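Local coordinates for protein L-ornithine N(5)-monooxygenase (Pseudomonas aeruginosa, PDB 3S5W) that catalyses the FAD- and NADPH-dependent hydroxylation of L-ornithine to N(5)-hydroxyornithine, the first step towards the hydroxamate siderophore pyoverdin, at residues Ser81-Leu91 against Phe122-Leu133. Sequence-based numbering, arbitrary orientation.
With ONH (N~5~-hydroxy-L-ornithine), chain E; FAD (flavin-adenine dinucleotide), chain C.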
loop_
_atom_site.group_PDB
_atom_site.type_symbol
_atom_site.label_atom_id
_atom_site.label_comp_id
_atom_site.label_asym_id
_atom_site.label_seq_id
_atom_site.Cartn_x
_atom_site.Cartn_y
_atom_site.Cartn_z
ATOM N N SER A 81 11.996 -3.212 -9.683
ATOM C CA SER A 81 10.949 -3.299 -8.686
ATOM C C SER A 81 10.202 -4.609 -8.923
ATOM O O SER A 81 9.264 -4.677 -9.711
ATOM C CB SER A 81 10.035 -2.069 -8.717
ATOM O OG SER A 81 9.517 -1.809 -10.008
ATOM N N GLU A 82 10.696 -5.652 -8.268
ATOM C CA GLU A 82 10.127 -6.986 -8.311
ATOM C C GLU A 82 8.970 -7.105 -7.310
ATOM O O GLU A 82 9.063 -6.616 -6.192
ATOM C CB GLU A 82 11.224 -7.992 -7.942
ATOM C CG GLU A 82 10.953 -9.413 -8.378
ATOM C CD GLU A 82 12.175 -10.317 -8.182
ATOM O OE1 GLU A 82 12.478 -10.707 -7.031
ATOM O OE2 GLU A 82 12.829 -10.619 -9.197
ATOM N N LEU A 83 7.912 -7.788 -7.703
ATOM C CA LEU A 83 6.807 -8.098 -6.816
ATOM C C LEU A 83 7.337 -8.905 -5.622
ATOM O O LEU A 83 8.151 -9.744 -5.808
ATOM C CB LEU A 83 5.758 -8.889 -7.580
ATOM C CG LEU A 83 4.347 -9.068 -7.034
ATOM C CD1 LEU A 83 3.600 -7.792 -7.005
ATOM C CD2 LEU A 83 3.577 -10.122 -7.800
ATOM N N GLN A 84 6.889 -8.628 -4.409
ATOM C CA GLN A 84 7.438 -9.333 -3.247
ATOM C C GLN A 84 6.499 -10.402 -2.741
ATOM O O GLN A 84 6.470 -10.698 -1.535
ATOM C CB GLN A 84 7.710 -8.357 -2.124
ATOM C CG GLN A 84 8.290 -7.100 -2.609
ATOM C CD GLN A 84 8.916 -6.378 -1.495
ATOM O OE1 GLN A 84 9.923 -6.833 -0.933
ATOM N NE2 GLN A 84 8.314 -5.258 -1.116
ATOM N N ILE A 85 5.735 -10.976 -3.665
ATOM C CA ILE A 85 4.777 -12.030 -3.349
ATOM C C ILE A 85 4.644 -12.908 -4.601
ATOM O O ILE A 85 4.846 -12.405 -5.712
ATOM C CB ILE A 85 3.426 -11.406 -2.931
ATOM C CG1 ILE A 85 2.554 -12.403 -2.131
ATOM C CG2 ILE A 85 2.699 -10.795 -4.143
ATOM C CD1 ILE A 85 1.282 -11.742 -1.512
ATOM N N SER A 86 4.335 -14.201 -4.447
ATOM C CA SER A 86 4.127 -15.075 -5.634
ATOM C C SER A 86 2.971 -14.566 -6.503
ATOM O O SER A 86 1.956 -14.097 -5.973
ATOM C CB SER A 86 3.823 -16.519 -5.209
ATOM O OG SER A 86 3.481 -17.354 -6.318
ATOM N N PHE A 87 3.120 -14.682 -7.821
ATOM C CA PHE A 87 2.039 -14.327 -8.732
ATOM C C PHE A 87 0.759 -15.156 -8.498
ATOM O O PHE A 87 -0.309 -14.756 -8.921
ATOM C CB PHE A 87 2.490 -14.424 -10.188
ATOM C CG PHE A 87 2.604 -15.841 -10.710
ATOM C CD1 PHE A 87 1.477 -16.543 -11.136
ATOM C CD2 PHE A 87 3.846 -16.467 -10.787
ATOM C CE1 PHE A 87 1.586 -17.842 -11.646
ATOM C CE2 PHE A 87 3.954 -17.762 -11.296
ATOM C CZ PHE A 87 2.807 -18.451 -11.713
ATOM N N LEU A 88 0.876 -16.303 -7.836
ATOM C CA LEU A 88 -0.292 -17.105 -7.504
ATOM C C LEU A 88 -1.169 -16.461 -6.402
ATOM O O LEU A 88 -2.297 -16.893 -6.177
ATOM C CB LEU A 88 0.111 -18.521 -7.109
ATOM C CG LEU A 88 0.703 -19.406 -8.217
ATOM C CD1 LEU A 88 1.271 -20.700 -7.627
ATOM C CD2 LEU A 88 -0.358 -19.709 -9.301
ATOM N N LYS A 89 -0.638 -15.449 -5.726
ATOM C CA LYS A 89 -1.429 -14.661 -4.755
ATOM C C LYS A 89 -1.988 -13.419 -5.489
ATOM O O LYS A 89 -1.887 -12.270 -5.021
ATOM C CB LYS A 89 -0.566 -14.314 -3.545
ATOM C CG LYS A 89 -0.119 -15.586 -2.737
ATOM C CD LYS A 89 0.073 -15.267 -1.256
ATOM C CE LYS A 89 0.709 -16.404 -0.476
ATOM N NZ LYS A 89 0.778 -16.071 1.013
ATOM N N ASP A 90 -2.521 -13.665 -6.670
ATOM C CA ASP A 90 -3.175 -12.655 -7.495
ATOM C C ASP A 90 -4.574 -12.335 -6.913
ATOM O O ASP A 90 -4.879 -12.717 -5.815
ATOM C CB ASP A 90 -3.247 -13.179 -8.945
ATOM C CG ASP A 90 -4.138 -14.411 -9.078
ATOM O OD1 ASP A 90 -4.979 -14.611 -8.187
ATOM O OD2 ASP A 90 -3.996 -15.204 -10.053
ATOM N N LEU A 91 -5.423 -11.625 -7.645
ATOM C CA LEU A 91 -6.718 -11.172 -7.060
ATOM C C LEU A 91 -7.775 -12.275 -6.784
ATOM O O LEU A 91 -8.765 -12.008 -6.102
ATOM C CB LEU A 91 -7.347 -10.112 -7.968
ATOM C CG LEU A 91 -6.553 -8.798 -8.119
ATOM C CD1 LEU A 91 -7.216 -7.813 -9.068
ATOM C CD2 LEU A 91 -6.360 -8.179 -6.792
ATOM N N PHE A 122 8.544 -16.836 -9.956
ATOM C CA PHE A 122 7.246 -16.559 -9.308
ATOM C C PHE A 122 6.975 -15.067 -9.111
ATOM O O PHE A 122 5.874 -14.677 -8.703
ATOM C CB PHE A 122 7.143 -17.246 -7.962
ATOM C CG PHE A 122 6.857 -18.679 -8.063
ATOM C CD1 PHE A 122 5.563 -19.123 -8.333
ATOM C CD2 PHE A 122 7.867 -19.597 -7.946
ATOM C CE1 PHE A 122 5.275 -20.477 -8.443
ATOM C CE2 PHE A 122 7.598 -20.942 -8.064
ATOM C CZ PHE A 122 6.295 -21.382 -8.302
ATOM N N TYR A 123 7.979 -14.246 -9.389
ATOM C CA TYR A 123 7.913 -12.816 -9.072
ATOM C C TYR A 123 7.955 -11.924 -10.303
ATOM O O TYR A 123 9.027 -11.462 -10.679
ATOM C CB TYR A 123 9.060 -12.445 -8.105
ATOM C CG TYR A 123 9.075 -13.362 -6.938
ATOM C CD1 TYR A 123 8.051 -13.304 -5.990
ATOM C CD2 TYR A 123 10.053 -14.356 -6.809
ATOM C CE1 TYR A 123 7.999 -14.175 -4.934
ATOM C CE2 TYR A 123 10.014 -15.249 -5.734
ATOM C CZ TYR A 123 8.986 -15.141 -4.803
ATOM O OH TYR A 123 8.911 -15.986 -3.723
ATOM N N PRO A 124 6.790 -11.633 -10.918
ATOM C CA PRO A 124 6.837 -10.670 -12.026
ATOM C C PRO A 124 7.284 -9.296 -11.536
ATOM O O PRO A 124 7.237 -9.023 -10.335
ATOM C CB PRO A 124 5.376 -10.608 -12.508
ATOM C CG PRO A 124 4.581 -11.000 -11.353
ATOM C CD PRO A 124 5.402 -12.022 -10.595
ATOM N N CYS A 125 7.723 -8.446 -12.448
ATOM C CA CYS A 125 8.035 -7.067 -12.116
ATOM C C CYS A 125 6.727 -6.376 -11.674
ATOM O O CYS A 125 5.628 -6.755 -12.132
ATOM C CB CYS A 125 8.637 -6.366 -13.332
ATOM S SG CYS A 125 10.270 -7.067 -13.747
ATOM N N ARG A 126 6.837 -5.393 -10.781
ATOM C CA ARG A 126 5.635 -4.647 -10.369
ATOM C C ARG A 126 4.960 -3.914 -11.555
ATOM O O ARG A 126 3.737 -3.705 -11.548
ATOM C CB ARG A 126 5.934 -3.708 -9.191
ATOM C CG ARG A 126 6.132 -4.487 -7.890
ATOM C CD ARG A 126 5.971 -3.569 -6.656
ATOM N NE ARG A 126 7.151 -2.734 -6.469
ATOM C CZ ARG A 126 7.185 -1.397 -6.513
ATOM N NH1 ARG A 126 6.092 -0.690 -6.746
ATOM N NH2 ARG A 126 8.335 -0.763 -6.310
ATOM N N MET A 127 5.735 -3.554 -12.575
ATOM C CA MET A 127 5.147 -2.927 -13.775
ATOM C C MET A 127 4.211 -3.920 -14.475
ATOM O O MET A 127 3.178 -3.532 -14.999
ATOM C CB MET A 127 6.211 -2.446 -14.790
ATOM C CG MET A 127 7.129 -1.316 -14.313
ATOM S SD MET A 127 8.240 -0.643 -15.632
ATOM C CE MET A 127 7.286 0.794 -16.171
ATOM N N GLU A 128 4.575 -5.197 -14.495
ATOM C CA GLU A 128 3.664 -6.206 -15.097
ATOM C C GLU A 128 2.448 -6.427 -14.207
ATOM O O GLU A 128 1.340 -6.581 -14.690
ATOM C CB GLU A 128 4.375 -7.526 -15.381
ATOM C CG GLU A 128 3.475 -8.529 -16.170
ATOM C CD GLU A 128 4.200 -9.818 -16.577
ATOM O OE1 GLU A 128 5.203 -10.193 -15.936
ATOM O OE2 GLU A 128 3.761 -10.464 -17.549
ATOM N N PHE A 129 2.640 -6.440 -12.887
ATOM C CA PHE A 129 1.469 -6.623 -12.041
ATOM C C PHE A 129 0.521 -5.409 -12.151
ATOM O O PHE A 129 -0.675 -5.569 -12.050
ATOM C CB PHE A 129 1.864 -6.861 -10.598
ATOM C CG PHE A 129 0.783 -7.515 -9.792
ATOM C CD1 PHE A 129 0.543 -8.877 -9.921
ATOM C CD2 PHE A 129 0.020 -6.783 -8.908
ATOM C CE1 PHE A 129 -0.459 -9.512 -9.161
ATOM C CE2 PHE A 129 -0.994 -7.409 -8.147
ATOM C CZ PHE A 129 -1.220 -8.769 -8.278
ATOM N N ASN A 130 1.088 -4.210 -12.333
ATOM C CA ASN A 130 0.306 -2.988 -12.605
ATOM C C ASN A 130 -0.558 -3.162 -13.876
ATOM O O ASN A 130 -1.736 -2.840 -13.887
ATOM C CB ASN A 130 1.230 -1.759 -12.767
ATOM C CG ASN A 130 0.470 -0.511 -13.221
ATOM O OD1 ASN A 130 -0.426 -0.014 -12.515
ATOM N ND2 ASN A 130 0.810 -0.010 -14.416
ATOM N N ASP A 131 0.046 -3.680 -14.940
ATOM C CA ASP A 131 -0.680 -3.937 -16.189
ATOM C C ASP A 131 -1.801 -4.967 -15.967
ATOM O O ASP A 131 -2.897 -4.812 -16.495
ATOM C CB ASP A 131 0.287 -4.431 -17.267
ATOM C CG ASP A 131 -0.333 -4.413 -18.632
ATOM O OD1 ASP A 131 -0.485 -3.307 -19.158
ATOM O OD2 ASP A 131 -0.676 -5.494 -19.163
ATOM N N TYR A 132 -1.520 -5.999 -15.164
ATOM C CA TYR A 132 -2.507 -7.014 -14.792
ATOM C C TYR A 132 -3.702 -6.383 -14.044
ATOM O O TYR A 132 -4.855 -6.671 -14.342
ATOM C CB TYR A 132 -1.846 -8.096 -13.915
ATOM C CG TYR A 132 -2.788 -8.922 -13.084
ATOM C CD1 TYR A 132 -3.670 -9.823 -13.680
ATOM C CD2 TYR A 132 -2.766 -8.847 -11.675
ATOM C CE1 TYR A 132 -4.514 -10.602 -12.912
ATOM C CE2 TYR A 132 -3.646 -9.617 -10.894
ATOM C CZ TYR A 132 -4.498 -10.484 -11.534
ATOM O OH TYR A 132 -5.350 -11.241 -10.815
ATOM N N LEU A 133 -3.409 -5.543 -13.064
ATOM C CA LEU A 133 -4.472 -4.891 -12.298
ATOM C C LEU A 133 -5.346 -4.000 -13.190
ATOM O O LEU A 133 -6.576 -4.017 -13.060
ATOM C CB LEU A 133 -3.859 -4.057 -11.171
ATOM C CG LEU A 133 -3.253 -4.917 -10.064
ATOM C CD1 LEU A 133 -2.527 -4.009 -9.095
ATOM C CD2 LEU A 133 -4.316 -5.767 -9.289
HETATM C C ONH E . 3.268 -13.710 1.340
HETATM N N ONH E . 5.566 -13.280 2.120
HETATM O O ONH E . 3.784 -14.716 0.770
HETATM C CA ONH E . 4.200 -12.719 1.978
HETATM C CB ONH E . 4.176 -11.405 1.187
HETATM C CD ONH E . 5.018 -9.091 1.124
HETATM N NE ONH E . 5.857 -8.177 1.855
HETATM C CG ONH E . 5.043 -10.385 1.907
HETATM O OZ ONH E . 6.357 -7.093 1.169
HETATM O OXT ONH E . 2.027 -13.483 1.412
HETATM P PA FAD C . -4.188 0.714 -2.602
HETATM O O1A FAD C . -3.297 1.665 -1.897
HETATM O O2A FAD C . -3.505 -0.163 -3.666
HETATM O O5B FAD C . -5.390 1.526 -3.334
HETATM C C5B FAD C . -6.049 2.558 -2.638
HETATM C C4B FAD C . -6.768 3.348 -3.718
HETATM O O4B FAD C . -7.553 4.315 -3.075
HETATM C C3B FAD C . -5.770 4.106 -4.589
HETATM O O3B FAD C . -5.934 3.732 -5.942
HETATM C C2B FAD C . -6.102 5.586 -4.354
HETATM O O2B FAD C . -6.096 6.340 -5.561
HETATM C C1B FAD C . -7.506 5.513 -3.835
HETATM N N9A FAD C . -7.889 6.560 -2.893
HETATM C C8A FAD C . -7.234 6.956 -1.731
HETATM N N7A FAD C . -8.005 7.911 -1.130
HETATM C C5A FAD C . -9.125 8.088 -1.883
HETATM C C6A FAD C . -10.230 8.926 -1.736
HETATM N N6A FAD C . -10.444 9.577 -0.582
HETATM N N1A FAD C . -11.227 8.878 -2.708
HETATM C C2A FAD C . -11.165 8.024 -3.791
HETATM N N3A FAD C . -10.065 7.186 -3.939
HETATM C C4A FAD C . -9.067 7.231 -2.993
HETATM N N1 FAD C . 1.830 -5.931 -1.374
HETATM C C2 FAD C . 2.155 -7.220 -1.777
HETATM O O2 FAD C . 1.496 -8.171 -1.392
HETATM N N3 FAD C . 3.227 -7.446 -2.616
HETATM C C4 FAD C . 3.993 -6.409 -3.089
HETATM O O4 FAD C . 4.920 -6.656 -3.880
HETATM C C4X FAD C . 3.681 -5.101 -2.673
HETATM N N5 FAD C . 4.447 -4.032 -3.117
HETATM C C5X FAD C . 4.146 -2.747 -2.697
HETATM C C6 FAD C . 4.930 -1.677 -3.153
HETATM C C7 FAD C . 4.655 -0.377 -2.750
HETATM C C7M FAD C . 5.547 0.721 -3.273
HETATM C C8 FAD C . 3.608 -0.148 -1.865
HETATM C C8M FAD C . 3.250 1.231 -1.390
HETATM C C9 FAD C . 2.823 -1.202 -1.408
HETATM C C9A FAD C . 3.067 -2.515 -1.831
HETATM N N10 FAD C . 2.291 -3.589 -1.380
HETATM C C10 FAD C . 2.615 -4.877 -1.790
HETATM C "C1'" FAD C . 1.166 -3.411 -0.407
HETATM C "C2'" FAD C . -0.095 -2.752 -1.003
HETATM O "O2'" FAD C . -0.711 -2.118 0.122
HETATM C "C3'" FAD C . -1.013 -3.822 -1.575
HETATM O "O3'" FAD C . -0.359 -4.604 -2.594
HETATM C "C4'" FAD C . -2.278 -3.205 -2.223
HETATM O "O4'" FAD C . -1.890 -2.151 -3.096
HETATM C "C5'" FAD C . -3.368 -2.756 -1.215
HETATM O "O5'" FAD C . -4.562 -2.565 -1.951
HETATM P P FAD C . -5.706 -1.505 -1.521
HETATM O O1P FAD C . -6.697 -1.512 -2.659
HETATM O O2P FAD C . -6.189 -1.912 -0.156
HETATM O O3P FAD C . -4.921 -0.118 -1.453
HETATM O O HOH W 1 8.636 -3.360 -12.450
HETATM O O HOH W 2 9.115 -4.198 -5.127
#
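The Arg-126 guanidinium lies between Ser-81, whose OG, hydrogen-bonded to Val-78 O, sits 3.9 Å above one face, and the rim of the flavin, whose C6 and C7M lie over the opposite face. Glu-82 O is at its edge, linked to Arg-126 NE by a water. A salt bridge to Glu-241 and a hydrogen bond to Thr-76 fix this group. Leu-83 CD1 rests over one face of the Phe-129 ring and Tyr-132 CD2 over the opposite one, toward the rim, while Asp-90 CA approaches the edge; Leu-83 CD2 meets Pro-124 CG at 3.8 Å. On the Tyr-123 ring, Phe-122 CB lies over the centre of one face and Ile-85 O at the edge. The Phe-87 and Phe-122 rings are nearly parallel (19°) but slid apart (centroids 5.7 Å). Phe-87, with CG between its own N and carbonyl carbon (chi1 75°), turns its ring edge to Phe-122 O.

Backbone bonds tie loop 81-91 to the turn leading into helix 126-137 and to its first residue: Arg-126 N to Ser-81 O (2.7 Å), Leu-83 N to Pro-124 O (3.0 Å) and Phe-87 N to Phe-122 O (2.9 Å). The first two flank the bridge of Glu-82 with Cys-125. Tyr-132 OH accepts from Leu-91 N and bonds to Tyr-101 O.

The loop presents Gln-84 N to flavin O4 at 2.8 Å and Lys-89 NZ to hydroxyornithine OXT at 2.9 Å. Braced by 122-133, it contributes a bond to each of flavin and product, while Arg-126 sits at the flavin C6 rim, its charge probably offset in part by Glu-241.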